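Side-chain contacts in sigma-54 interaction domain protein (Enterococcus faecalis, PDB 3GDW), which probably serves as an ATP- and DNA-binding sigma-54-type transcription regulator, of which this chain is only the mannose-type phosphotransferase IIA domain: residues B[114-117]-B[118-122]; B[78-81]-B[82-86]; B[91-94]-B[95-98]. All blocks are in the same frame, centred on the assembly; numbering follows the deposited sequence. Where two conformers were deposited one is given.

Three local contacts sample one parallel alpha/beta domain, two on helices and one at the buried end of a strand, and illustrate how residues one turn or a few positions apart shape each element. Interaction 2 (78-86) lies on the helix that precedes strand 90-93; interaction 3 (91-98) takes that strand into the next loop; interaction 1 (114-122) starts the long C-terminal helix. The centres of interactions 1 and 3 are about 11 Å apart, and they touch: Y118 CE1 lies 3.6 Å from I93 CG1. Interaction 2 meets interaction 3 through G79 and A92, with centres about 17 Å apart, but does not touch interaction 1. Interactions 1 and 3 both face the second subunit.

Interaction 1 (B[114-117]-B[118-122]); sequences LEDI and YQNIQ
N120 folds its side chain back over the carbonyl of D116, one helical turn earlier, and shows how an asparagine can grip its own helix. CG stands beside the backbone N (chi1 -78°), a rotation that brings the amide back to the D116 carbonyl. CB passes 3.6 Å from D116 O, and CG keeps the same spacing from that oxygen. At the tip, ND2 reaches D116 O at 2.8 Å in an almost straight bond, with an N-H...O angle of 178° and the oxygen in the plane of the amide. N120 N donates to D116 O as well, at 3.1 Å, the ordinary helical bond. The two donors arrive from opposite faces of the carbonyl plane, so one oxygen is held twice, and the in-plane ND2 bond helps set the rotation of the amide. D116 OD1 is also close to ND2, but the angle is poor and the carboxylate has two conformers, so this approach is doubtful; OD2 forms a salt bridge with R112.

On another side of the helix, I117 and I121 lie side by side, I117 CG2 being 3.8 Å from I121 CD1, and both rest on L67 of the sheet. Y118 leaves with its ring anti to the backbone N (chi1 -171°), which sends it away from the preceding turn; K91 makes a cation-pi contact with it, and its OH bonds Q132 of the second subunit. This is an amphipathic opening to a helix: an asparagine bonded back to a main-chain carbonyl on the more open side, I117 and I121 packed on the parallel sheet, and an aromatic ring at the dimer interface of a mannose-type IIA domain.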
loop_
_atom_site.group_PDB
_atom_site.type_symbol
_atom_site.label_atom_id
_atom_site.label_comp_id
_atom_site.label_asym_id
_atom_site.label_seq_id
_atom_site.Cartn_x
_atom_site.Cartn_y
_atom_site.Cartn_z
ATOM N N LEU B 114 9.073 -5.782 18.868
ATOM C CA LEU B 114 7.914 -5.051 18.355
ATOM C C LEU B 114 8.173 -3.542 18.310
ATOM O O LEU B 114 7.816 -2.867 17.338
ATOM C CB LEU B 114 6.683 -5.344 19.238
ATOM C CG LEU B 114 5.304 -4.791 18.824
ATOM C CD1 LEU B 114 4.885 -5.120 17.363
ATOM C CD2 LEU B 114 4.237 -5.260 19.805
ATOM N N GLU B 115 8.791 -3.029 19.373
ATOM C CA GLU B 115 9.113 -1.613 19.510
ATOM C C GLU B 115 10.142 -1.128 18.488
ATOM O O GLU B 115 9.985 -0.051 17.933
ATOM C CB GLU B 115 9.583 -1.300 20.951
ATOM C CG GLU B 115 8.452 -1.341 21.990
ATOM C CD GLU B 115 8.024 -2.761 22.415
ATOM O OE1 GLU B 115 6.835 -2.928 22.772
ATOM O OE2 GLU B 115 8.844 -3.709 22.398
ATOM N N ASP B 116 11.172 -1.940 18.252
ATOM C CA ASP B 116 12.238 -1.639 17.290
ATOM C C ASP B 116 11.691 -1.632 15.860
ATOM O O ASP B 116 12.043 -0.766 15.051
ATOM C CB ASP B 116 13.376 -2.661 17.462
ATOM C CG ASP B 116 14.618 -2.322 16.653
ATOM O OD1 ASP B 116 14.613 -1.321 15.911
ATOM O OD2 ASP B 116 15.612 -3.071 16.755
ATOM N N ILE B 117 10.807 -2.588 15.563
ATOM C CA ILE B 117 10.151 -2.684 14.280
ATOM C C ILE B 117 9.224 -1.491 14.064
ATOM O O ILE B 117 9.243 -0.865 13.000
ATOM C CB ILE B 117 9.343 -4.007 14.110
ATOM C CG1 ILE B 117 10.279 -5.231 14.135
ATOM C CG2 ILE B 117 8.552 -3.939 12.781
ATOM C CD1 ILE B 117 9.539 -6.604 14.315
ATOM N N TYR B 118 8.431 -1.174 15.087
ATOM C CA TYR B 118 7.476 -0.062 15.025
ATOM C C TYR B 118 8.189 1.274 14.773
ATOM O O TYR B 118 7.708 2.100 13.984
ATOM C CB TYR B 118 6.658 0.005 16.326
ATOM C CG TYR B 118 5.482 0.991 16.284
ATOM C CD1 TYR B 118 4.251 0.601 15.782
ATOM C CD2 TYR B 118 5.608 2.296 16.785
ATOM C CE1 TYR B 118 3.167 1.477 15.740
ATOM C CE2 TYR B 118 4.526 3.188 16.746
ATOM C CZ TYR B 118 3.313 2.764 16.235
ATOM O OH TYR B 118 2.226 3.599 16.190
ATOM N N GLN B 119 9.316 1.474 15.451
ATOM C CA GLN B 119 10.120 2.696 15.291
ATOM C C GLN B 119 10.689 2.788 13.901
ATOM O O GLN B 119 10.601 3.838 13.287
ATOM C CB GLN B 119 11.278 2.801 16.310
ATOM C CG GLN B 119 12.162 4.072 16.049
ATOM C CD GLN B 119 13.452 4.117 16.867
ATOM O OE1 GLN B 119 13.447 4.544 18.020
ATOM N NE2 GLN B 119 14.565 3.712 16.260
ATOM N N ASN B 120 11.275 1.700 13.397
ATOM C CA ASN B 120 11.843 1.719 12.034
ATOM C C ASN B 120 10.794 1.940 10.943
ATOM O O ASN B 120 11.054 2.597 9.921
ATOM C CB ASN B 120 12.710 0.484 11.750
ATOM C CG ASN B 120 14.103 0.587 12.388
ATOM O OD1 ASN B 120 15.056 1.031 11.747
ATOM N ND2 ASN B 120 14.220 0.198 13.656
ATOM N N ILE B 121 9.596 1.409 11.168
ATOM C CA ILE B 121 8.524 1.641 10.239
ATOM C C ILE B 121 8.063 3.101 10.291
ATOM O O ILE B 121 7.776 3.707 9.251
ATOM C CB ILE B 121 7.340 0.674 10.453
ATOM C CG1 ILE B 121 7.709 -0.746 9.962
ATOM C CG2 ILE B 121 6.124 1.180 9.676
ATOM C CD1 ILE B 121 6.662 -1.838 10.287
ATOM N N GLN B 122 7.973 3.660 11.496
ATOM C CA GLN B 122 7.644 5.069 11.609
ATOM C C GLN B 122 8.659 5.920 10.858
ATOM O O GLN B 122 8.286 6.840 10.174
ATOM C CB GLN B 122 7.541 5.509 13.069
ATOM C CG GLN B 122 7.218 6.982 13.174
ATOM C CD GLN B 122 7.078 7.459 14.618
ATOM O OE1 GLN B 122 7.115 6.668 15.555
ATOM N NE2 GLN B 122 6.880 8.737 14.786
#

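Interaction 2 (B[78-81]-B[82-86]); sequences FGNM and LFEET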
loop_
_atom_site.group_PDB
_atom_site.type_symbol
_atom_site.label_atom_id
_atom_site.label_comp_id
_atom_site.label_asym_id
_atom_site.label_seq_id
_atom_site.Cartn_x
_atom_site.Cartn_y
_atom_site.Cartn_z
ATOM N N PHE B 78 -8.492 -3.241 15.342
ATOM C CA PHE B 78 -8.295 -4.648 15.744
ATOM C C PHE B 78 -7.119 -4.793 16.689
ATOM O O PHE B 78 -7.085 -5.721 17.489
ATOM C CB PHE B 78 -8.054 -5.591 14.546
ATOM C CG PHE B 78 -9.221 -5.731 13.620
ATOM C CD1 PHE B 78 -10.462 -5.171 13.920
ATOM C CD2 PHE B 78 -9.082 -6.473 12.452
ATOM C CE1 PHE B 78 -11.545 -5.322 13.053
ATOM C CE2 PHE B 78 -10.158 -6.644 11.579
ATOM C CZ PHE B 78 -11.389 -6.059 11.872
ATOM N N GLY B 79 -6.148 -3.892 16.573
ATOM C CA GLY B 79 -4.939 -3.983 17.392
ATOM C C GLY B 79 -5.250 -3.916 18.872
ATOM O O GLY B 79 -4.848 -4.787 19.644
ATOM N N ASN B 80 -5.980 -2.882 19.268
ATOM C CA ASN B 80 -6.339 -2.744 20.653
ATOM C C ASN B 80 -7.337 -3.832 21.052
ATOM O O ASN B 80 -7.269 -4.340 22.166
ATOM C CB ASN B 80 -6.873 -1.341 20.961
ATOM C CG ASN B 80 -7.360 -1.204 22.393
ATOM O OD1 ASN B 80 -6.675 -1.608 23.337
ATOM N ND2 ASN B 80 -8.559 -0.645 22.564
HETATM N N MSE B 81 -8.238 -4.201 20.140
HETATM C CA MSE B 81 -9.225 -5.251 20.421
HETATM C C MSE B 81 -8.551 -6.569 20.781
HETATM O O MSE B 81 -8.950 -7.231 21.729
HETATM C CB MSE B 81 -10.162 -5.464 19.233
HETATM C CG MSE B 81 -11.438 -4.656 19.298
HETATM SE SE MSE B 81 -12.365 -4.675 17.579
HETATM C CE MSE B 81 -13.555 -3.134 17.857
ATOM N N LEU B 82 -7.530 -6.945 20.019
ATOM C CA LEU B 82 -6.785 -8.177 20.283
ATOM C C LEU B 82 -6.050 -8.126 21.606
ATOM O O LEU B 82 -6.020 -9.113 22.337
ATOM C CB LEU B 82 -5.751 -8.439 19.190
ATOM C CG LEU B 82 -5.988 -9.262 17.941
ATOM C CD1 LEU B 82 -4.622 -9.337 17.203
ATOM C CD2 LEU B 82 -6.558 -10.668 18.219
ATOM N N PHE B 83 -5.417 -6.992 21.898
ATOM C CA PHE B 83 -4.748 -6.823 23.191
ATOM C C PHE B 83 -5.730 -6.971 24.357
ATOM O O PHE B 83 -5.449 -7.704 25.297
ATOM C CB PHE B 83 -4.006 -5.488 23.308
ATOM C CG PHE B 83 -3.507 -5.217 24.700
ATOM C CD1 PHE B 83 -2.420 -5.924 25.207
ATOM C CD2 PHE B 83 -4.150 -4.297 25.518
ATOM C CE1 PHE B 83 -1.964 -5.696 26.503
ATOM C CE2 PHE B 83 -3.707 -4.067 26.817
ATOM C CZ PHE B 83 -2.611 -4.765 27.310
ATOM N N GLU B 84 -6.864 -6.267 24.287
ATOM C CA GLU B 84 -7.908 -6.359 25.318
ATOM C C GLU B 84 -8.403 -7.793 25.490
ATOM O O GLU B 84 -8.618 -8.230 26.608
ATOM C CB GLU B 84 -9.114 -5.472 24.984
ATOM C CG GLU B 84 -8.860 -3.974 24.969
ATOM C CD GLU B 84 -8.453 -3.427 26.316
ATOM O OE1 GLU B 84 -9.135 -3.714 27.331
ATOM O OE2 GLU B 84 -7.434 -2.703 26.349
ATOM N N GLU B 85 -8.607 -8.504 24.378
ATOM C CA GLU B 85 -9.186 -9.856 24.404
ATOM C C GLU B 85 -8.188 -10.960 24.792
ATOM O O GLU B 85 -8.534 -11.878 25.536
ATOM C CB GLU B 85 -9.872 -10.192 23.066
ATOM C CG GLU B 85 -10.574 -11.568 23.042
ATOM C CD GLU B 85 -11.474 -11.779 21.823
ATOM O OE1 GLU B 85 -11.700 -10.814 21.049
ATOM O OE2 GLU B 85 -11.969 -12.919 21.646
ATOM N N THR B 86 -6.966 -10.879 24.280
ATOM C CA THR B 86 -5.970 -11.936 24.496
ATOM C C THR B 86 -4.866 -11.515 25.477
ATOM O O THR B 86 -4.161 -12.360 26.024
ATOM C CB THR B 86 -5.274 -12.362 23.166
ATOM O OG1 THR B 86 -4.348 -11.348 22.779
ATOM C CG2 THR B 86 -6.276 -12.582 22.042
#
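Helix 78-86 is the connecting helix of a beta-alpha-beta unit between strands 66-70 and 90-93, and within it F78 meets L82, and N80 meets E84, one turn apart. L82 N donates to F78 O at 2.8 Å, while the side chain of L82 follows the same carbonyl, its CB 3.5 Å from the oxygen. On the solvent side E84 N bonds to N80 O at 2.9 Å, and E84 CG packs against that oxygen from alongside, at 3.2 Å. The carboxylate then bends back at chi2 (-63°), which brings it beside the amide of N80, the two planes standing 62° apart. E85 N continues the series on M81 O at 3.0 Å.

In the last turn one oxygen is held twice. T86 N and T86 OG1 both donate to L82 O, each at 2.8 Å, and they approach from opposite faces of the carbonyl plane. The hydroxyl sits well above that plane, and OG1 also takes a hydrogen bond from I88 N, tying the helix end to the chain that follows.

Outside the helix, the F78 ring meets Y48 edge to face and touches L68, L82 settles against V55 and I66, and the selenomethionine M81 lies on Y48. E85 binds Y48 and R52 with its carboxylate. One face of the helix is thus clasped between helix 44-57 and strand 66-70, whereas N80, F83 and E84 look outward to solvent.

Interaction 3 (B[91-94]-B[95-98]); sequences KAIT and MTST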
loop_
_atom_site.group_PDB
_atom_site.type_symbol
_atom_site.label_atom_id
_atom_site.label_comp_id
_atom_site.label_asym_id
_atom_site.label_seq_id
_atom_site.Cartn_x
_atom_site.Cartn_y
_atom_site.Cartn_z
ATOM N N LYS B 91 0.804 -3.865 18.220
ATOM C CA LYS B 91 0.889 -2.536 17.618
ATOM C C LYS B 91 0.201 -2.702 16.263
ATOM O O LYS B 91 0.310 -3.759 15.656
ATOM C CB LYS B 91 2.353 -2.073 17.431
ATOM C CG LYS B 91 3.125 -1.742 18.759
ATOM C CD LYS B 91 3.173 -0.261 19.019
ATOM C CE LYS B 91 3.594 0.063 20.454
ATOM N NZ LYS B 91 3.613 1.546 20.629
ATOM N N ALA B 92 -0.538 -1.681 15.835
ATOM C CA ALA B 92 -1.214 -1.672 14.537
ATOM C C ALA B 92 -0.759 -0.466 13.694
ATOM O O ALA B 92 -0.636 0.646 14.197
ATOM C CB ALA B 92 -2.724 -1.648 14.726
ATOM N N ILE B 93 -0.481 -0.707 12.420
ATOM C CA ILE B 93 -0.012 0.352 11.533
ATOM C C ILE B 93 -0.887 0.371 10.282
ATOM O O ILE B 93 -1.005 -0.652 9.603
ATOM C CB ILE B 93 1.484 0.116 11.162
ATOM C CG1 ILE B 93 2.354 0.358 12.404
ATOM C CG2 ILE B 93 1.923 0.999 9.977
ATOM C CD1 ILE B 93 3.806 -0.044 12.253
ATOM N N THR B 94 -1.489 1.534 10.002
ATOM C CA THR B 94 -2.298 1.771 8.796
ATOM C C THR B 94 -1.449 2.203 7.596
ATOM O O THR B 94 -0.253 2.461 7.737
ATOM C CB THR B 94 -3.364 2.891 9.014
ATOM O OG1 THR B 94 -2.717 4.135 9.310
ATOM C CG2 THR B 94 -4.296 2.553 10.134
HETATM N N MSE B 95 -2.096 2.292 6.427
HETATM C CA MSE B 95 -1.484 2.836 5.204
HETATM C C MSE B 95 -0.302 1.965 4.771
HETATM O O MSE B 95 0.661 2.449 4.202
HETATM C CB MSE B 95 -1.077 4.322 5.387
HETATM C CG MSE B 95 -2.203 5.248 5.826
HETATM SE SE MSE B 95 -3.625 5.450 4.477
HETATM C CE MSE B 95 -5.168 5.185 5.666
ATOM N N THR B 96 -0.381 0.676 5.087
ATOM C CA THR B 96 0.718 -0.247 4.814
ATOM C C THR B 96 0.896 -0.424 3.304
ATOM O O THR B 96 -0.072 -0.531 2.577
ATOM C CB THR B 96 0.478 -1.613 5.462
ATOM O OG1 THR B 96 0.330 -1.452 6.877
ATOM C CG2 THR B 96 1.666 -2.517 5.223
ATOM N N SER B 97 2.149 -0.384 2.842
ATOM C CA SER B 97 2.488 -0.638 1.452
ATOM C C SER B 97 3.525 -1.782 1.415
ATOM O O SER B 97 3.967 -2.241 2.446
ATOM C CB SER B 97 3.060 0.638 0.817
ATOM O OG SER B 97 3.104 0.507 -0.595
ATOM N N THR B 98 3.899 -2.224 0.216
ATOM C CA THR B 98 4.815 -3.375 0.025
ATOM C C THR B 98 6.092 -3.252 0.857
ATOM O O THR B 98 6.496 -4.199 1.512
ATOM C CB THR B 98 5.182 -3.505 -1.475
ATOM O OG1 THR B 98 3.998 -3.318 -2.253
ATOM C CG2 THR B 98 5.743 -4.890 -1.781
#
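The chain runs extended through I93, then turns sharply at M95, whose backbone takes left-handed helical angles (phi 63°, psi 30°) before S97 occupies the N-cap position of helix 98-109. This turn brings the hydroxyl of T96 back over the end of the strand, with OG1 3.1 Å from I93 O. That hydroxyl has its hydrogen bond elsewhere, on T70 O of the adjoining strand, so T96 is pinned to the sheet just where the chain leaves it; I93 CG2 lies 4.3 Å from T96 OG1.

T94 and M95 lie side by side and point the same way. In the T94 conformer described here, OG1 sits between the backbone N and the carbonyl carbon, a setting that places it beside M95, 3.7 Å from M95 CG; a second conformer exists, so this touch is not certain. OG1 is hydrogen-bonded to Q132 NE2 of the second subunit. The selenomethionine chain of M95 bends at both chi2 and chi3. Beyond the pair, T94 and M95 both pack on V128 of the second subunit, and S97 OG bonds T96 O of that subunit.

I93 itself, covered by Y118, I121 and F125, belongs to the buried layer between the outermost strand and helix 114-135. The turn is the strand-to-helix loop at the C-terminal end of a strand of a parallel sheet, used here as a dimer contact, consistent with the mannose-type IIA fold.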